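Local coordinates for hypothetical protein SA2161 (Staphylococcus aureus, PDB 1Y7R) that is of unknown function but probably acts as an acetyltransferase of the GNAT family, passing an acetyl group from acetyl-CoA to an acceptor not yet identified, at residues 15-20 and 48-53; 54-59 and 64-69; 83-88 and 111-116. The protein carries 4 engineered substitutions. One frame throughout, in Å; residues are numbered along the deposited sequence.

Interaction 1: 15-20 and 48-53; sequences CALRIN and DRLIGM
L17 holds CG anti to the backbone N (chi1 179°), which sends its two methyls off helix 11-20 and down onto strand 49-58. On the strand, the selenomethionine M53 puts CG between its backbone N and carbonyl carbon (chi1 79°), and its chain passes L17 in the opposite direction. The two therefore meet alongside one another, and most of the close approaches fall on a single methyl, L17 CD2. L17 CD2 lies 3.5 Å from M53 CG, closer than usual for two carbons, and 3.8 Å from M53 SE. L17 CD2 also lies 3.6 Å from G52 C and 3.7 Å from L50 CD2. The other branch, L17 CD1, sits near I51 O at 3.7 Å, so the two methyls rest on neighbouring parts of the same strand, CD1 on the I51 carbonyl and CD2 on G52, L50 and M53. No hydrogen bond crosses, and the interface is wholly apolar in its side chains. L17 accounts for about half of the 209 Å² buried.

The axes approach to 8.9 Å and are inclined at 67°, so the helix runs slantwise over the strand, and of its residues L17 makes the contact. Beyond the contact, A70 of strand 63-71 also touches L17 and M53, while L50 extends the apolar layer to T43 and Y45. I51 and G52 together face L44 of strand 40-46, a classic beta bulge, and L17 packs directly on that irregular backbone. The arrangement is an alpha-on-beta packing in which the first helix of a GNAT-type domain covers one face of its central sheet.

Interaction 2: 54-59 and 64-69; sequences GRVIGD and FQIVDI
R55 can be followed outward from the backbone, beside V67 and D68 of the opposing strand. R55 CB lies 3.7 Å from V67 O, with V67 CG2 slightly farther off. CG, anti to the carbonyl carbon (chi1 -56°), runs past D68 CB, and R55 CD comes to 3.4 Å from D68 OD2. The chain then bends at chi3 (68°), which turns the guanidinium alongside the aspartate with its edge to OD2; NE and CZ stand farther from that oxygen than CD does. R55 NH1 gives D68 OD2 a hydrogen bond of 2.8 Å within a salt bridge; the N-H...O angle of 158° and the acceptor's place near the guanidinium plane show a well-directed contact. D68 is shared: OD2 also meets Y14 OH and OD1 pairs with R18, so the carboxylate is gripped by two arginines and a tyrosine hydroxyl. R55 NH2 forms a salt bridge with D59 of the second subunit.

The same face continues with I57, whose CD1 lies alongside Q65 at 3.5 Å from Q65 OE1. On the reverse face, V56 CG1 crosses F64 near CD1 at 3.8 Å. Beneath the side chains, R55-V67 and I57-Q65 are hydrogen-bonded antiparallel pairs, each joined by two backbone bonds; V67 N to R55 O, for example, measures 2.9 Å. After V67 the pairing slips by one: M53 bonds with A70, leaving an extra residue on strand 63-71, and D68 has the positive phi of a left-handed conformation. This is a beta hairpin whose second strand is interrupted by a bulge at D68, as in the fourth strand of GNAT acetyltransferases, where such a bulge commonly borders the acetyl-CoA cleft.

Interaction 3: 83-88 and 111-116; sequences LIMEHI and DKLYVK. Engineered in segment 111-116: V115 (natural residue Ala).
M85, a selenomethionine, carries most of this contact: it contributes 65 Å² of the 123 Å² buried, against 36 Å² from Y114 and 22 Å² from L113. It reaches both partners from helix 80-95 by folding its chain, since successive bends of the same sense at chi2 (-60°) and chi3 (-68°) turn the selenium and the terminal methyl toward the tyrosine instead of letting the chain run straight out.

Y114 meets it with a ring edge. M85 SE is 3.9 Å from Y114 CE1 and 4.0 Å from Y114 CD1, and the methyl M85 CE also lies 4.0 Å from Y114 CD1. The selenium is 5.1 Å from the ring centroid, on a line 87° off the ring normal, which places it practically in the ring plane. This is an edge-on Met-aromatic contact, and the two side chains cross at about a right angle.

L113 completes the contact nearer the root of M85, where L113 CD2 approaches M85 CG at 4.1 Å on an oblique path. L113 also lies against its neighbour: its CG is 4.2 Å above one face of the Y114 ring, offset toward the rim. The tyrosine is thus bounded by leucine over a face and by selenium at an edge. All three groups meet without a hydrogen bond, and the nearest CA atoms, those of M85 and Y114, stay 8.0 Å apart, so side chains alone bridge the helices.

F119 touches both M85 and Y114, and F117 also covers M85. On the sheet side, Y114 touches I69 of strand 63-71, while I88, nearly one turn along from M85, packs on I66 and I69. M129 of the second subunit packs against Y114, placing helix 110-115 between helix 80-95, the sheet and the dimer partner.

Overall arrangement
The three contacts come in series along one GNAT domain. Interactions 1 and 2 share strand 49-58, with centres about 17 Å apart, and the centre of interaction 3 lies about 12 Å from that of interaction 2 and about 17 Å from that of interaction 1. Helix 11-20 covers the face bearing M53 and R55, whereas helix 80-95 packs on the face bearing V56 and I66. Each pair of contacts also touches: the R18-D68 salt bridge joins interactions 1 and 2, I84 CD1 lies 3.3 Å from M53 N, and I88 CD1 lies 3.5 Å from I69 CD1. The hairpin thus forms the middle layer between helices, and interactions 2 and 3 also reach the second subunit.

Interaction 1: 15-20 and 48-53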
loop_
_atom_site.group_PDB
_atom_site.type_symbol
_atom_site.label_atom_id
_atom_site.label_comp_id
_atom_site.label_asym_id
_atom_site.label_seq_id
_atom_site.Cartn_x
_atom_site.Cartn_y
_atom_site.Cartn_z
ATOM N N CYS A 15 13.291 2.136 -14.118
ATOM C CA CYS A 15 12.856 3.445 -14.557
ATOM C C CYS A 15 12.408 3.361 -16.024
ATOM O O CYS A 15 11.387 3.954 -16.415
ATOM C CB CYS A 15 14.004 4.440 -14.403
ATOM S SG CYS A 15 14.326 4.824 -12.659
ATOM N N ALA A 16 13.172 2.615 -16.825
ATOM C CA ALA A 16 12.909 2.457 -18.253
ATOM C C ALA A 16 11.602 1.735 -18.509
ATOM O O ALA A 16 10.836 2.091 -19.428
ATOM C CB ALA A 16 14.049 1.717 -18.944
ATOM N N LEU A 17 11.329 0.738 -17.683
ATOM C CA LEU A 17 10.088 -0.000 -17.836
ATOM C C LEU A 17 8.880 0.859 -17.509
ATOM O O LEU A 17 7.900 0.854 -18.262
ATOM C CB LEU A 17 10.118 -1.298 -17.047
ATOM C CG LEU A 17 8.850 -2.128 -17.118
ATOM C CD1 LEU A 17 8.509 -2.506 -18.574
ATOM C CD2 LEU A 17 9.056 -3.371 -16.240
ATOM N N ARG A 18 8.935 1.608 -16.409
ATOM C CA ARG A 18 7.892 2.589 -16.090
ATOM C C ARG A 18 7.586 3.516 -17.274
ATOM O O ARG A 18 6.450 3.654 -17.692
ATOM C CB ARG A 18 8.332 3.451 -14.894
ATOM C CG ARG A 18 8.005 2.871 -13.541
ATOM C CD ARG A 18 7.568 4.062 -12.612
ATOM N NE ARG A 18 6.658 3.632 -11.574
ATOM C CZ ARG A 18 5.492 4.171 -11.261
ATOM N NH1 ARG A 18 5.021 5.272 -11.851
ATOM N NH2 ARG A 18 4.806 3.603 -10.297
ATOM N N ILE A 19 8.610 4.163 -17.813
ATOM C CA ILE A 19 8.382 5.100 -18.919
ATOM C C ILE A 19 7.776 4.415 -20.150
ATOM O O ILE A 19 6.800 4.913 -20.792
ATOM C CB ILE A 19 9.700 5.836 -19.241
ATOM C CG1 ILE A 19 9.943 6.853 -18.119
ATOM C CG2 ILE A 19 9.653 6.522 -20.624
ATOM C CD1 ILE A 19 11.390 7.289 -18.029
ATOM N N ASN A 20 8.334 3.274 -20.488
ATOM C CA ASN A 20 7.893 2.581 -21.687
ATOM C C ASN A 20 6.614 1.789 -21.536
ATOM O O ASN A 20 6.069 1.314 -22.542
ATOM C CB ASN A 20 9.017 1.745 -22.241
ATOM C CG ASN A 20 10.042 2.606 -22.911
ATOM O OD1 ASN A 20 9.815 3.067 -24.028
ATOM N ND2 ASN A 20 11.113 2.920 -22.213
ATOM N N ASP A 48 17.241 -10.796 -23.575
ATOM C CA ASP A 48 17.909 -9.975 -22.558
ATOM C C ASP A 48 17.220 -8.635 -22.290
ATOM O O ASP A 48 17.825 -7.737 -21.700
ATOM C CB ASP A 48 19.392 -9.770 -22.898
ATOM C CG ASP A 48 20.179 -11.058 -22.862
ATOM O OD1 ASP A 48 19.635 -12.104 -22.418
ATOM O OD2 ASP A 48 21.351 -11.010 -23.305
ATOM N N ARG A 49 15.954 -8.519 -22.664
ATOM C CA ARG A 49 15.226 -7.270 -22.441
ATOM C C ARG A 49 14.150 -7.442 -21.383
ATOM O O ARG A 49 13.343 -8.388 -21.473
ATOM C CB ARG A 49 14.552 -6.789 -23.714
ATOM C CG ARG A 49 13.856 -5.436 -23.568
ATOM C CD ARG A 49 13.132 -5.059 -24.840
ATOM N NE ARG A 49 12.677 -3.667 -24.768
ATOM C CZ ARG A 49 11.833 -3.112 -25.622
ATOM N NH1 ARG A 49 11.306 -3.823 -26.617
ATOM N NH2 ARG A 49 11.488 -1.847 -25.442
ATOM N N LEU A 50 14.116 -6.506 -20.429
ATOM C CA LEU A 50 13.042 -6.516 -19.430
ATOM C C LEU A 50 11.763 -6.034 -20.119
ATOM O O LEU A 50 11.755 -4.920 -20.654
ATOM C CB LEU A 50 13.352 -5.571 -18.259
ATOM C CG LEU A 50 12.317 -5.527 -17.128
ATOM C CD1 LEU A 50 12.229 -6.824 -16.362
ATOM C CD2 LEU A 50 12.608 -4.392 -16.141
ATOM N N ILE A 51 10.692 -6.835 -20.055
ATOM C CA ILE A 51 9.438 -6.418 -20.665
ATOM C C ILE A 51 8.269 -6.179 -19.679
ATOM O O ILE A 51 7.242 -5.606 -20.051
ATOM C CB ILE A 51 9.066 -7.335 -21.835
ATOM C CG1 ILE A 51 8.612 -8.725 -21.361
ATOM C CG2 ILE A 51 10.258 -7.423 -22.816
ATOM C CD1 ILE A 51 7.189 -8.765 -20.872
ATOM N N GLY A 52 8.440 -6.626 -18.430
ATOM C CA GLY A 52 7.352 -6.513 -17.459
ATOM C C GLY A 52 7.803 -6.742 -16.041
ATOM O O GLY A 52 8.834 -7.377 -15.792
HETATM N N MSE A 53 7.049 -6.171 -15.108
HETATM C CA MSE A 53 7.339 -6.319 -13.682
HETATM C C MSE A 53 6.076 -6.088 -12.864
HETATM O O MSE A 53 5.098 -5.509 -13.324
HETATM C CB MSE A 53 8.408 -5.327 -13.225
HETATM C CG MSE A 53 7.868 -3.960 -13.019
HETATM SE SE MSE A 53 9.342 -2.820 -12.469
HETATM C CE MSE A 53 10.158 -3.910 -11.289
#

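Interaction 2: 54-59 and 64-69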
loop_
_atom_site.group_PDB
_atom_site.type_symbol
_atom_site.label_atom_id
_atom_site.label_comp_id
_atom_site.label_asym_id
_atom_site.label_seq_id
_atom_site.Cartn_x
_atom_site.Cartn_y
_atom_site.Cartn_z
ATOM N N GLY A 54 6.124 -6.550 -11.639
ATOM C CA GLY A 54 5.131 -6.179 -10.611
ATOM C C GLY A 54 5.789 -6.280 -9.242
ATOM O O GLY A 54 6.759 -7.037 -9.053
ATOM N N ARG A 55 5.289 -5.502 -8.278
ATOM C CA ARG A 55 5.911 -5.475 -6.949
ATOM C C ARG A 55 4.815 -5.521 -5.887
ATOM O O ARG A 55 3.658 -5.183 -6.167
ATOM C CB ARG A 55 6.795 -4.212 -6.778
ATOM C CG ARG A 55 7.875 -4.086 -7.862
ATOM C CD ARG A 55 8.602 -2.767 -7.856
ATOM N NE ARG A 55 9.455 -2.601 -6.667
ATOM C CZ ARG A 55 9.449 -1.555 -5.838
ATOM N NH1 ARG A 55 8.645 -0.507 -6.031
ATOM N NH2 ARG A 55 10.313 -1.562 -4.821
ATOM N N VAL A 56 5.182 -5.983 -4.698
ATOM C CA VAL A 56 4.285 -6.022 -3.533
ATOM C C VAL A 56 4.987 -5.373 -2.320
ATOM O O VAL A 56 6.153 -5.684 -1.998
ATOM C CB VAL A 56 3.879 -7.462 -3.192
ATOM C CG1 VAL A 56 2.999 -7.516 -1.909
ATOM C CG2 VAL A 56 3.178 -8.128 -4.373
ATOM N N ILE A 57 4.256 -4.478 -1.651
ATOM C CA ILE A 57 4.627 -3.932 -0.356
ATOM C C ILE A 57 3.592 -4.433 0.667
ATOM O O ILE A 57 2.496 -4.877 0.295
ATOM C CB ILE A 57 4.725 -2.382 -0.360
ATOM C CG1 ILE A 57 3.413 -1.728 -0.854
ATOM C CG2 ILE A 57 5.938 -1.918 -1.208
ATOM C CD1 ILE A 57 3.259 -0.256 -0.460
ATOM N N GLY A 58 3.924 -4.354 1.942
ATOM C CA GLY A 58 2.949 -4.836 2.930
ATOM C C GLY A 58 3.577 -5.051 4.291
ATOM O O GLY A 58 4.749 -4.706 4.503
ATOM N N ASP A 59 2.794 -5.617 5.217
ATOM C CA ASP A 59 3.317 -5.927 6.556
ATOM C C ASP A 59 3.417 -7.445 6.841
ATOM O O ASP A 59 3.720 -7.864 7.956
ATOM C CB ASP A 59 2.486 -5.181 7.632
ATOM C CG ASP A 59 1.097 -5.808 7.858
ATOM O OD1 ASP A 59 0.647 -6.679 7.082
ATOM O OD2 ASP A 59 0.455 -5.387 8.826
ATOM N N PHE A 64 -1.470 -5.824 2.305
ATOM C CA PHE A 64 -0.506 -5.690 1.193
ATOM C C PHE A 64 -1.044 -4.703 0.147
ATOM O O PHE A 64 -2.263 -4.523 0.009
ATOM C CB PHE A 64 -0.278 -7.049 0.512
ATOM C CG PHE A 64 0.245 -8.119 1.437
ATOM C CD1 PHE A 64 1.605 -8.373 1.497
ATOM C CD2 PHE A 64 -0.640 -8.868 2.231
ATOM C CE1 PHE A 64 2.120 -9.383 2.362
ATOM C CE2 PHE A 64 -0.158 -9.879 3.080
ATOM C CZ PHE A 64 1.234 -10.115 3.170
ATOM N N GLN A 65 -0.123 -4.090 -0.598
ATOM C CA GLN A 65 -0.497 -3.305 -1.766
ATOM C C GLN A 65 0.343 -3.788 -2.934
ATOM O O GLN A 65 1.565 -3.920 -2.814
ATOM C CB GLN A 65 -0.236 -1.809 -1.557
ATOM C CG GLN A 65 -1.035 -0.954 -2.553
ATOM C CD GLN A 65 -0.665 0.513 -2.537
ATOM O OE1 GLN A 65 0.405 0.911 -2.087
ATOM N NE2 GLN A 65 -1.537 1.316 -3.098
ATOM N N ILE A 66 -0.326 -4.052 -4.045
ATOM C CA ILE A 66 0.324 -4.399 -5.301
ATOM C C ILE A 66 0.582 -3.089 -6.029
ATOM O O ILE A 66 -0.338 -2.250 -6.160
ATOM C CB ILE A 66 -0.573 -5.322 -6.143
ATOM C CG1 ILE A 66 -0.818 -6.615 -5.363
ATOM C CG2 ILE A 66 0.039 -5.595 -7.519
ATOM C CD1 ILE A 66 -1.876 -7.490 -5.960
ATOM N N VAL A 67 1.827 -2.916 -6.477
ATOM C CA VAL A 67 2.280 -1.648 -7.060
ATOM C C VAL A 67 3.161 -1.923 -8.271
ATOM O O VAL A 67 3.644 -3.038 -8.418
ATOM C CB VAL A 67 3.061 -0.762 -6.028
ATOM C CG1 VAL A 67 2.168 -0.359 -4.838
ATOM C CG2 VAL A 67 4.407 -1.431 -5.541
ATOM N N ASP A 68 3.356 -0.922 -9.131
ATOM C CA ASP A 68 4.330 -1.019 -10.234
ATOM C C ASP A 68 4.047 -2.164 -11.185
ATOM O O ASP A 68 4.979 -2.846 -11.645
ATOM C CB ASP A 68 5.754 -1.147 -9.675
ATOM C CG ASP A 68 6.300 0.175 -9.201
ATOM O OD1 ASP A 68 5.926 1.203 -9.794
ATOM O OD2 ASP A 68 7.071 0.218 -8.240
ATOM N N ILE A 69 2.766 -2.394 -11.514
ATOM C CA ILE A 69 2.446 -3.379 -12.560
ATOM C C ILE A 69 2.713 -2.700 -13.896
ATOM O O ILE A 69 1.902 -1.887 -14.371
ATOM C CB ILE A 69 0.984 -3.869 -12.458
ATOM C CG1 ILE A 69 0.746 -4.435 -11.050
ATOM C CG2 ILE A 69 0.671 -4.942 -13.546
ATOM C CD1 ILE A 69 1.544 -5.634 -10.722
#

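Interaction 3: 83-88 and 111-116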
loop_
_atom_site.group_PDB
_atom_site.type_symbol
_atom_site.label_atom_id
_atom_site.label_comp_id
_atom_site.label_asym_id
_atom_site.label_seq_id
_atom_site.Cartn_x
_atom_site.Cartn_y
_atom_site.Cartn_z
ATOM N N LEU A 83 0.437 -12.763 -16.494
ATOM C CA LEU A 83 1.566 -13.567 -16.006
ATOM C C LEU A 83 2.186 -12.988 -14.710
ATOM O O LEU A 83 2.391 -13.705 -13.709
ATOM C CB LEU A 83 2.605 -13.729 -17.133
ATOM C CG LEU A 83 3.748 -14.713 -16.771
ATOM C CD1 LEU A 83 3.261 -16.112 -16.394
ATOM C CD2 LEU A 83 4.649 -14.815 -17.949
ATOM N N ILE A 84 2.427 -11.680 -14.725
ATOM C CA ILE A 84 2.878 -10.944 -13.534
ATOM C C ILE A 84 1.925 -11.176 -12.345
ATOM O O ILE A 84 2.342 -11.564 -11.244
ATOM C CB ILE A 84 3.039 -9.460 -13.882
ATOM C CG1 ILE A 84 4.287 -9.295 -14.763
ATOM C CG2 ILE A 84 3.147 -8.597 -12.610
ATOM C CD1 ILE A 84 4.339 -8.000 -15.573
HETATM N N MSE A 85 0.640 -10.990 -12.592
HETATM C CA MSE A 85 -0.355 -11.126 -11.523
HETATM C C MSE A 85 -0.413 -12.556 -11.000
HETATM O O MSE A 85 -0.574 -12.738 -9.807
HETATM C CB MSE A 85 -1.737 -10.668 -12.000
HETATM C CG MSE A 85 -1.930 -9.173 -12.106
HETATM SE SE MSE A 85 -1.653 -8.263 -10.344
HETATM C CE MSE A 85 -3.226 -8.968 -9.411
ATOM N N GLU A 86 -0.279 -13.570 -11.868
ATOM C CA GLU A 86 -0.274 -14.949 -11.403
ATOM C C GLU A 86 0.862 -15.164 -10.402
ATOM O O GLU A 86 0.684 -15.794 -9.357
ATOM C CB GLU A 86 -0.143 -15.932 -12.587
ATOM C CG GLU A 86 -1.412 -16.037 -13.439
ATOM C CD GLU A 86 -2.523 -16.880 -12.753
ATOM O OE1 GLU A 86 -2.453 -17.091 -11.519
ATOM O OE2 GLU A 86 -3.450 -17.347 -13.457
ATOM N N HIS A 87 2.039 -14.628 -10.700
ATOM C CA HIS A 87 3.172 -14.787 -9.759
ATOM C C HIS A 87 2.985 -13.982 -8.467
ATOM O O HIS A 87 3.247 -14.489 -7.354
ATOM C CB HIS A 87 4.475 -14.488 -10.486
ATOM C CG HIS A 87 4.867 -15.577 -11.436
ATOM N ND1 HIS A 87 5.643 -16.651 -11.048
ATOM C CD2 HIS A 87 4.512 -15.814 -12.723
ATOM C CE1 HIS A 87 5.802 -17.470 -12.075
ATOM N NE2 HIS A 87 5.123 -16.989 -13.104
ATOM N N ILE A 88 2.431 -12.778 -8.594
ATOM C CA ILE A 88 2.093 -11.985 -7.406
ATOM C C ILE A 88 1.054 -12.696 -6.532
ATOM O O ILE A 88 1.201 -12.764 -5.299
ATOM C CB ILE A 88 1.622 -10.569 -7.818
ATOM C CG1 ILE A 88 2.816 -9.765 -8.309
ATOM C CG2 ILE A 88 0.917 -9.852 -6.674
ATOM C CD1 ILE A 88 2.412 -8.420 -8.826
ATOM N N ASP A 111 -8.265 -1.829 -14.858
ATOM C CA ASP A 111 -9.175 -2.543 -13.951
ATOM C C ASP A 111 -9.630 -3.894 -14.528
ATOM O O ASP A 111 -9.886 -4.851 -13.782
ATOM C CB ASP A 111 -10.371 -1.680 -13.490
ATOM C CG ASP A 111 -11.132 -0.998 -14.642
ATOM O OD1 ASP A 111 -10.652 -0.925 -15.791
ATOM O OD2 ASP A 111 -12.236 -0.485 -14.363
ATOM N N LYS A 112 -9.686 -3.990 -15.856
ATOM C CA LYS A 112 -10.058 -5.255 -16.504
ATOM C C LYS A 112 -9.106 -6.407 -16.211
ATOM O O LYS A 112 -9.537 -7.579 -16.153
ATOM C CB LYS A 112 -10.154 -5.085 -18.016
ATOM C CG LYS A 112 -11.211 -4.098 -18.467
ATOM C CD LYS A 112 -11.331 -4.141 -19.987
ATOM C CE LYS A 112 -12.230 -3.021 -20.505
ATOM N NZ LYS A 112 -13.593 -2.992 -19.873
ATOM N N LEU A 113 -7.819 -6.088 -16.078
ATOM C CA LEU A 113 -6.814 -7.080 -15.690
ATOM C C LEU A 113 -7.047 -7.566 -14.245
ATOM O O LEU A 113 -7.096 -8.780 -13.968
ATOM C CB LEU A 113 -5.411 -6.479 -15.810
ATOM C CG LEU A 113 -4.315 -7.339 -15.156
ATOM C CD1 LEU A 113 -4.224 -8.681 -15.887
ATOM C CD2 LEU A 113 -2.988 -6.681 -15.123
ATOM N N TYR A 114 -7.223 -6.628 -13.322
ATOM C CA TYR A 114 -7.267 -7.041 -11.898
ATOM C C TYR A 114 -8.543 -7.781 -11.581
ATOM O O TYR A 114 -8.554 -8.639 -10.721
ATOM C CB TYR A 114 -7.071 -5.845 -10.966
ATOM C CG TYR A 114 -5.829 -5.089 -11.359
ATOM C CD1 TYR A 114 -4.567 -5.695 -11.265
ATOM C CD2 TYR A 114 -5.901 -3.780 -11.830
ATOM C CE1 TYR A 114 -3.415 -5.013 -11.661
ATOM C CE2 TYR A 114 -4.768 -3.095 -12.222
ATOM C CZ TYR A 114 -3.528 -3.702 -12.137
ATOM O OH TYR A 114 -2.386 -2.979 -12.506
ATOM N N VAL A 115 -9.610 -7.484 -12.319
ATOM C CA VAL A 115 -10.887 -8.190 -12.145
ATOM C C VAL A 115 -10.716 -9.710 -12.355
ATOM O O VAL A 115 -11.388 -10.522 -11.702
ATOM C CB VAL A 115 -11.988 -7.604 -13.102
ATOM C CG1 VAL A 115 -13.273 -8.398 -12.974
ATOM C CG2 VAL A 115 -12.254 -6.160 -12.750
ATOM N N LYS A 116 -9.831 -10.089 -13.280
ATOM C CA LYS A 116 -9.512 -11.504 -13.547
ATOM C C LYS A 116 -9.006 -12.272 -12.323
ATOM O O LYS A 116 -9.097 -13.499 -12.274
ATOM C CB LYS A 116 -8.427 -11.614 -14.633
ATOM C CG LYS A 116 -8.849 -11.098 -15.978
ATOM C CD LYS A 116 -7.682 -11.242 -17.000
ATOM C CE LYS A 116 -8.067 -10.612 -18.328
ATOM N NZ LYS A 116 -9.393 -11.195 -18.741
#